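Local coordinates for protein hyaluronidase (Thermobaculum terrenum, PDB 5DIY) that probably hydrolyses beta-linked N-acetylglucosamine from O-GlcNAc-modified substrates, as a bacterial O-GlcNAc hydrolase of glycoside hydrolase family 84, at residues 233-238 against 373-378; 307-312 against 321-326; 380-385 against 434-439. All blocks are in the same frame, centred on the assembly; numbering follows the deposited sequence.

Interaction 1 of 3, residues 233-238 against 373-378; sequences PELHIG and RPWLEE
Segment 233-238, an irregular loop, passes the first turn of helix 373-398 with L235 facing W375, their CA atoms 7.4 Å apart. Within the loop H236 is the centre of an inverse gamma turn, closed by a weak bond from I237 N to L235 O. Across the contact W375 does nearly all the work. Its NE1 donates to the backbone O of P233 at 2.8 Å, with an N-H...O angle of 149°; the donor lies above the carbonyl plane, and the oxygen is slightly tilted from the indole plane. L235 CB sits over one face of the same indole, 3.5 Å from the centroid of the five-membered ring and only 10° off the normal, a CH-pi contact. The indole is thus bonded near its edge and packed over a face by two residues of the same loop, P233 and L235. CG of W375 lies anti to the carbonyl carbon (chi1 -73°), which carries the indole out from the helix to the loop. Next to this, H236 NE2 donates to E234 OE1 at 2.7 Å, in the ring plane and on the anti lone pair. The loop belongs to the connection between barrel strands 218-222 and 251-256, and F307 of helix 301-308 packs against both L235 and W375, so the contact joins the TIM barrel to the C-terminal helical region.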
# COMPACT_ATOMS: atom_id res chain seq x y z
N PRO C 233 -4.96 -4.12 -7.12
CA PRO C 233 -4.56 -3.76 -8.49
C PRO C 233 -3.41 -2.74 -8.62
O PRO C 233 -2.78 -2.67 -9.69
CB PRO C 233 -5.84 -3.18 -9.09
CG PRO C 233 -6.93 -3.88 -8.36
CD PRO C 233 -6.42 -4.00 -6.95
N GLU C 234 -3.12 -1.99 -7.56
CA GLU C 234 -2.08 -0.96 -7.58
C GLU C 234 -0.73 -1.51 -7.14
O GLU C 234 -0.62 -2.09 -6.06
CB GLU C 234 -2.47 0.18 -6.65
CG GLU C 234 -3.76 0.86 -7.05
CD GLU C 234 -4.40 1.65 -5.93
OE1 GLU C 234 -3.75 1.92 -4.89
OE2 GLU C 234 -5.58 2.00 -6.11
N LEU C 235 0.29 -1.32 -7.98
CA LEU C 235 1.66 -1.65 -7.60
C LEU C 235 2.27 -0.47 -6.85
O LEU C 235 2.72 0.51 -7.47
CB LEU C 235 2.51 -2.03 -8.81
CG LEU C 235 3.96 -2.44 -8.51
CD1 LEU C 235 4.00 -3.69 -7.65
CD2 LEU C 235 4.73 -2.65 -9.81
N HIS C 236 2.31 -0.57 -5.53
CA HIS C 236 2.84 0.50 -4.68
C HIS C 236 4.35 0.39 -4.54
O HIS C 236 4.87 -0.03 -3.49
CB HIS C 236 2.19 0.47 -3.30
CG HIS C 236 0.72 0.79 -3.31
ND1 HIS C 236 -0.11 0.47 -2.27
CD2 HIS C 236 -0.05 1.39 -4.24
CE1 HIS C 236 -1.34 0.88 -2.54
NE2 HIS C 236 -1.33 1.43 -3.74
N ILE C 237 5.06 0.77 -5.60
CA ILE C 237 6.53 0.75 -5.59
C ILE C 237 7.17 2.13 -5.47
O ILE C 237 8.39 2.22 -5.42
CB ILE C 237 7.12 -0.03 -6.79
CG1 ILE C 237 6.55 0.47 -8.13
CG2 ILE C 237 6.89 -1.52 -6.59
CD1 ILE C 237 7.40 0.09 -9.33
N GLY C 238 6.36 3.19 -5.40
CA GLY C 238 6.88 4.56 -5.30
C GLY C 238 7.55 4.85 -3.97
O GLY C 238 7.34 4.11 -3.00
N ARG C 373 5.20 -9.12 -12.41
CA ARG C 373 4.93 -9.57 -13.78
C ARG C 373 3.53 -9.21 -14.30
O ARG C 373 3.41 -8.83 -15.47
CB ARG C 373 5.18 -11.07 -13.94
CG ARG C 373 5.19 -11.56 -15.38
CD ARG C 373 5.04 -13.07 -15.47
NE ARG C 373 6.28 -13.77 -15.14
CZ ARG C 373 6.39 -15.07 -14.86
NH1 ARG C 373 5.32 -15.87 -14.83
NH2 ARG C 373 7.58 -15.57 -14.57
N PRO C 374 2.48 -9.35 -13.46
CA PRO C 374 1.14 -8.96 -13.94
C PRO C 374 1.03 -7.51 -14.39
O PRO C 374 0.27 -7.21 -15.32
CB PRO C 374 0.25 -9.22 -12.73
CG PRO C 374 0.96 -10.27 -11.96
CD PRO C 374 2.41 -9.94 -12.12
N TRP C 375 1.79 -6.62 -13.75
CA TRP C 375 1.82 -5.21 -14.11
C TRP C 375 2.61 -5.02 -15.40
O TRP C 375 2.20 -4.23 -16.25
CB TRP C 375 2.38 -4.36 -12.97
CG TRP C 375 1.42 -4.22 -11.82
CD1 TRP C 375 0.48 -3.25 -11.66
CD2 TRP C 375 1.28 -5.10 -10.70
NE1 TRP C 375 -0.23 -3.46 -10.50
CE2 TRP C 375 0.24 -4.59 -9.89
CE3 TRP C 375 1.94 -6.27 -10.29
CZ2 TRP C 375 -0.15 -5.20 -8.69
CZ3 TRP C 375 1.55 -6.88 -9.09
CH2 TRP C 375 0.51 -6.34 -8.32
N LEU C 376 3.73 -5.74 -15.55
CA LEU C 376 4.50 -5.73 -16.81
C LEU C 376 3.69 -6.22 -18.01
O LEU C 376 3.75 -5.62 -19.08
CB LEU C 376 5.78 -6.56 -16.68
CG LEU C 376 6.91 -6.04 -15.79
CD1 LEU C 376 7.96 -7.12 -15.58
CD2 LEU C 376 7.54 -4.79 -16.38
N GLU C 377 2.94 -7.30 -17.83
CA GLU C 377 2.12 -7.87 -18.90
C GLU C 377 1.07 -6.90 -19.40
O GLU C 377 0.95 -6.67 -20.61
CB GLU C 377 1.44 -9.17 -18.43
CG GLU C 377 2.38 -10.36 -18.35
CD GLU C 377 1.74 -11.61 -17.74
OE1 GLU C 377 0.55 -11.56 -17.35
OE2 GLU C 377 2.43 -12.64 -17.64
N GLU C 378 0.31 -6.31 -18.48
CA GLU C 378 -0.71 -5.33 -18.84
C GLU C 378 -0.11 -4.00 -19.35
O GLU C 378 -0.71 -3.35 -20.19
CB GLU C 378 -1.72 -5.13 -17.70
CG GLU C 378 -2.81 -6.19 -17.76
CD GLU C 378 -3.63 -6.34 -16.49
OE1 GLU C 378 -3.71 -5.40 -15.67
OE2 GLU C 378 -4.23 -7.41 -16.32

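Interaction 2 of 3, residues 307-312 against 321-326; sequences FYQSNT and PAYLTN
This is a water-bridged, partly buried packing of a turn against a helix start: Q309, S310 and T312, around the C-terminal end of helix 301-308, meet P321, Y323 and L324 at the beginning of helix 322-336, with eight residues of loop between the segments. A type I turn from Y308 to N311 bends the chain here. N311 ND2 donates to F307 O at 2.9 Å, reaching that oxygen from the face opposite S310 N, and the same amide nitrogen sits over the centre of the F307 ring. Across the contact the Q309 side chain, extended beyond CG, lays its amide over one face of Y323, the two planes 27° apart. OE1 stands 3.4 Å above the ring plane of Y323, over its centre, and NE2 is 3.5 Å from Y323 CD2. The phenol ring is brought there with CG anti to the backbone N (chi1 178°). OE1 of Q309 also accepts from K306, and Y323 OH bonds to E350 on helix 340-362, so both flat groups are tied down from outside. Nearby, Q309 O meets P321 CB at 3.5 Å, T312 OG1 lies 3.7 Å from P321 CA, and S310 OG touches L324 CD1. P321 occupies the N-cap position, and its O accepts from both N and OG1 of T325. Q309 O accepts a hydrogen bond from each of two waters, which accept in turn from L324 N and Y323 N; a carbonyl from the turn is thereby linked through solvent to amides of the first helical turn, which have no i-4 carbonyl within the helix.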
# COMPACT_ATOMS: atom_id res chain seq x y z
N PHE C 307 8.87 2.97 -16.18
CA PHE C 307 7.81 2.06 -15.78
C PHE C 307 7.06 2.61 -14.55
O PHE C 307 5.84 2.45 -14.45
CB PHE C 307 8.39 0.67 -15.50
CG PHE C 307 7.37 -0.34 -15.04
CD1 PHE C 307 6.39 -0.79 -15.91
CD2 PHE C 307 7.42 -0.85 -13.74
CE1 PHE C 307 5.45 -1.73 -15.49
CE2 PHE C 307 6.49 -1.79 -13.32
CZ PHE C 307 5.50 -2.23 -14.19
N TYR C 308 7.79 3.27 -13.64
CA TYR C 308 7.19 3.85 -12.44
C TYR C 308 6.19 4.97 -12.76
O TYR C 308 5.23 5.15 -12.03
CB TYR C 308 8.24 4.33 -11.41
CG TYR C 308 7.58 5.05 -10.25
CD1 TYR C 308 6.60 4.41 -9.48
CD2 TYR C 308 7.86 6.39 -9.97
CE1 TYR C 308 5.94 5.07 -8.45
CE2 TYR C 308 7.20 7.06 -8.94
CZ TYR C 308 6.24 6.39 -8.18
OH TYR C 308 5.58 7.03 -7.16
N GLN C 309 6.39 5.68 -13.87
CA GLN C 309 5.42 6.72 -14.29
C GLN C 309 3.99 6.20 -14.50
O GLN C 309 3.04 6.96 -14.34
CB GLN C 309 5.89 7.42 -15.56
CG GLN C 309 7.12 8.29 -15.39
CD GLN C 309 7.59 8.89 -16.70
OE1 GLN C 309 7.24 8.43 -17.78
NE2 GLN C 309 8.40 9.95 -16.60
N SER C 310 3.84 4.92 -14.84
CA SER C 310 2.54 4.25 -14.98
C SER C 310 2.09 3.49 -13.71
O SER C 310 1.00 2.89 -13.70
CB SER C 310 2.58 3.29 -16.19
OG SER C 310 2.57 4.01 -17.42
N ASN C 311 2.89 3.53 -12.64
CA ASN C 311 2.54 2.89 -11.36
C ASN C 311 2.63 3.86 -10.18
O ASN C 311 3.06 3.47 -9.08
CB ASN C 311 3.45 1.68 -11.13
CG ASN C 311 3.24 0.60 -12.16
OD1 ASN C 311 2.28 -0.16 -12.09
ND2 ASN C 311 4.13 0.53 -13.14
N THR C 312 2.19 5.10 -10.39
CA THR C 312 2.24 6.12 -9.34
C THR C 312 1.06 6.05 -8.36
O THR C 312 1.20 6.51 -7.23
CB THR C 312 2.30 7.54 -9.94
OG1 THR C 312 1.17 7.77 -10.79
CG2 THR C 312 3.57 7.73 -10.73
N PRO C 321 -2.13 9.00 -13.29
CA PRO C 321 -0.70 9.20 -13.59
C PRO C 321 -0.42 10.50 -14.36
O PRO C 321 -0.95 10.69 -15.45
CB PRO C 321 -0.34 7.97 -14.42
CG PRO C 321 -1.24 6.90 -13.88
CD PRO C 321 -2.52 7.59 -13.47
N ALA C 322 0.41 11.37 -13.77
CA ALA C 322 0.52 12.76 -14.23
C ALA C 322 1.22 12.88 -15.58
O ALA C 322 0.75 13.61 -16.46
CB ALA C 322 1.22 13.62 -13.18
N TYR C 323 2.33 12.15 -15.76
CA TYR C 323 3.09 12.21 -17.00
C TYR C 323 2.23 11.86 -18.22
O TYR C 323 2.19 12.61 -19.19
CB TYR C 323 4.33 11.31 -16.94
CG TYR C 323 5.16 11.28 -18.22
CD1 TYR C 323 4.81 10.45 -19.28
CD2 TYR C 323 6.29 12.09 -18.36
CE1 TYR C 323 5.56 10.41 -20.44
CE2 TYR C 323 7.04 12.06 -19.52
CZ TYR C 323 6.67 11.22 -20.56
OH TYR C 323 7.40 11.17 -21.73
N LEU C 324 1.52 10.74 -18.17
CA LEU C 324 0.71 10.33 -19.32
C LEU C 324 -0.53 11.21 -19.49
O LEU C 324 -0.92 11.50 -20.62
CB LEU C 324 0.36 8.84 -19.29
CG LEU C 324 1.44 7.90 -19.88
CD1 LEU C 324 0.96 6.46 -19.83
CD2 LEU C 324 1.84 8.27 -21.31
N THR C 325 -1.12 11.66 -18.38
CA THR C 325 -2.25 12.59 -18.43
C THR C 325 -1.86 13.86 -19.20
O THR C 325 -2.57 14.26 -20.13
CB THR C 325 -2.75 12.96 -17.02
OG1 THR C 325 -3.28 11.79 -16.40
CG2 THR C 325 -3.85 14.01 -17.07
N ASN C 326 -0.73 14.44 -18.84
CA ASN C 326 -0.22 15.64 -19.52
C ASN C 326 0.13 15.36 -20.98
O ASN C 326 -0.18 16.15 -21.87
CB ASN C 326 1.00 16.21 -18.79
CG ASN C 326 0.67 16.71 -17.39
OD1 ASN C 326 -0.47 17.06 -17.08
ND2 ASN C 326 1.67 16.75 -16.53
O HOH W 1 2.35 8.35 -16.83
O HOH W 2 3.41 10.06 -13.84

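Interaction 3 of 3, residues 380-385 against 434-439; sequences KLWTDY and TRVCGD
Packing round one indole dominates: W382, on helix 373-398, projects toward the turn of 434-439 and meets V436 and C437. V436 CG1 comes to the indole edge, in its plane, 3.8 Å from W382 CD1. C437 SG is equally close to CD1 and makes an oblique sulfur-aromatic contact, 4.5 Å from the centroid of the five-membered ring and 46° off its normal. SG lies anti to the carbonyl carbon (chi1 -49°), which leaves the sulfur oblique to the ring, while C437 CB lies over one face. Polar contacts centre on one water, in the plane of the indole: it accepts from W382 NE1 at 3.0 Å and donates to V436 O at 2.8 Å and to T434 O. Three bonds therefore hold the water and give the buried indole N-H a partner. Within the helix, K380 NZ and D384 OD2 form a salt bridge one turn apart; D439 pairs with R442. F432 meets W382 edge-to-face, and V441 and L445 also pack on it. The loop folds as a type II beta turn from R435 to G438, closed by G438 N to R435 O, and leads into D439 at the N-cap of helix 440-451, with W382 wedged between helix 373-398, helix 440-451 and the turn in the C-terminal helical region.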
# COMPACT_ATOMS: atom_id res chain seq x y z
N LYS C 380 2.65 -3.86 -21.28
CA LYS C 380 2.88 -4.18 -22.69
C LYS C 380 1.59 -4.13 -23.51
O LYS C 380 1.58 -3.58 -24.60
CB LYS C 380 3.58 -5.54 -22.89
CG LYS C 380 3.57 -6.01 -24.34
CD LYS C 380 4.75 -6.88 -24.72
CE LYS C 380 4.76 -7.15 -26.22
NZ LYS C 380 3.52 -7.85 -26.67
N LEU C 381 0.52 -4.72 -22.98
CA LEU C 381 -0.78 -4.66 -23.66
C LEU C 381 -1.21 -3.22 -23.97
O LEU C 381 -1.57 -2.91 -25.10
CB LEU C 381 -1.86 -5.41 -22.86
CG LEU C 381 -2.17 -6.88 -23.20
CD1 LEU C 381 -1.01 -7.65 -23.82
CD2 LEU C 381 -2.71 -7.62 -21.98
N TRP C 382 -1.16 -2.33 -22.97
CA TRP C 382 -1.54 -0.92 -23.19
C TRP C 382 -0.65 -0.29 -24.27
O TRP C 382 -1.13 0.51 -25.07
CB TRP C 382 -1.45 -0.09 -21.90
CG TRP C 382 -2.58 -0.29 -20.91
CD1 TRP C 382 -2.46 -0.69 -19.61
CD2 TRP C 382 -3.98 -0.07 -21.13
NE1 TRP C 382 -3.69 -0.74 -19.01
CE2 TRP C 382 -4.64 -0.37 -19.92
CE3 TRP C 382 -4.74 0.33 -22.24
CZ2 TRP C 382 -6.03 -0.27 -19.78
CZ3 TRP C 382 -6.12 0.43 -22.10
CH2 TRP C 382 -6.75 0.13 -20.88
N THR C 383 0.62 -0.67 -24.28
CA THR C 383 1.59 -0.23 -25.30
C THR C 383 1.22 -0.73 -26.71
O THR C 383 1.28 0.04 -27.67
CB THR C 383 3.02 -0.69 -24.94
OG1 THR C 383 3.28 -0.38 -23.56
CG2 THR C 383 4.06 -0.01 -25.83
N ASP C 384 0.83 -2.01 -26.81
CA ASP C 384 0.34 -2.58 -28.08
C ASP C 384 -0.85 -1.78 -28.61
O ASP C 384 -0.97 -1.55 -29.81
CB ASP C 384 -0.11 -4.05 -27.92
CG ASP C 384 1.05 -5.01 -27.66
OD1 ASP C 384 2.20 -4.73 -28.04
OD2 ASP C 384 0.79 -6.07 -27.06
N TYR C 385 -1.73 -1.34 -27.70
CA TYR C 385 -2.95 -0.64 -28.11
C TYR C 385 -2.64 0.79 -28.57
O TYR C 385 -3.23 1.26 -29.55
CB TYR C 385 -4.00 -0.64 -26.99
CG TYR C 385 -4.31 -2.00 -26.37
CD1 TYR C 385 -3.97 -3.21 -27.00
CD2 TYR C 385 -4.95 -2.07 -25.14
CE1 TYR C 385 -4.26 -4.43 -26.41
CE2 TYR C 385 -5.25 -3.29 -24.55
CZ TYR C 385 -4.90 -4.47 -25.19
OH TYR C 385 -5.20 -5.68 -24.59
N THR C 434 -4.81 -5.26 -13.12
CA THR C 434 -4.00 -4.21 -12.49
C THR C 434 -4.45 -2.82 -12.90
O THR C 434 -5.20 -2.64 -13.86
CB THR C 434 -2.51 -4.33 -12.84
OG1 THR C 434 -2.25 -3.79 -14.14
CG2 THR C 434 -2.03 -5.78 -12.75
N ARG C 435 -3.95 -1.83 -12.15
CA ARG C 435 -4.22 -0.42 -12.41
C ARG C 435 -3.00 0.26 -13.05
O ARG C 435 -2.79 1.47 -12.88
CB ARG C 435 -4.62 0.27 -11.09
CG ARG C 435 -5.22 1.67 -11.28
CD ARG C 435 -6.60 1.84 -10.67
NE ARG C 435 -6.57 2.36 -9.31
CZ ARG C 435 -7.17 3.47 -8.85
NH1 ARG C 435 -7.88 4.28 -9.62
NH2 ARG C 435 -7.04 3.76 -7.56
N VAL C 436 -2.20 -0.50 -13.80
CA VAL C 436 -1.09 0.09 -14.56
C VAL C 436 -1.64 1.06 -15.61
O VAL C 436 -2.64 0.77 -16.27
CB VAL C 436 -0.18 -1.00 -15.19
CG1 VAL C 436 -0.86 -1.74 -16.33
CG2 VAL C 436 1.14 -0.39 -15.65
N CYS C 437 -1.00 2.22 -15.71
CA CYS C 437 -1.43 3.35 -16.56
C CYS C 437 -2.75 4.01 -16.14
O CYS C 437 -3.30 4.82 -16.89
CB CYS C 437 -1.47 2.96 -18.05
SG CYS C 437 -0.00 2.10 -18.66
N GLY C 438 -3.24 3.70 -14.93
CA GLY C 438 -4.58 4.11 -14.51
C GLY C 438 -5.61 3.84 -15.59
O GLY C 438 -5.56 2.80 -16.27
N ASP C 439 -6.53 4.78 -15.75
CA ASP C 439 -7.42 4.82 -16.90
C ASP C 439 -6.98 5.87 -17.93
O ASP C 439 -7.76 6.26 -18.79
CB ASP C 439 -8.85 5.08 -16.42
CG ASP C 439 -9.41 3.91 -15.64
OD1 ASP C 439 -9.75 2.88 -16.26
OD2 ASP C 439 -9.48 4.00 -14.41
O HOH W 3 -4.86 -0.97 -16.30

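The three contacts form one continuous patch, their centres 10 to 12 Å apart. Interactions 1 and 3 share helix 373-398 and are joined by the salt bridge E234 OE2 to R435 NH2 (2.7 Å) and by a probable hydrogen bond between E378 OE1 and T434 OG1. Interaction 2 is nested along the chain inside the loop closed by interaction 1, and N311 OD1 packs on W375 CD1 at 3.6 Å. A probable bond from C437 N to S310 O (2.9 Å) ties interaction 2 to 3. Interaction 1 lies nearest the sugar site: the E234 side chain is about 10 Å from the bound N-acetylglucosamine, and that of P233 about 9 Å from the side chain of ligand-binding D228.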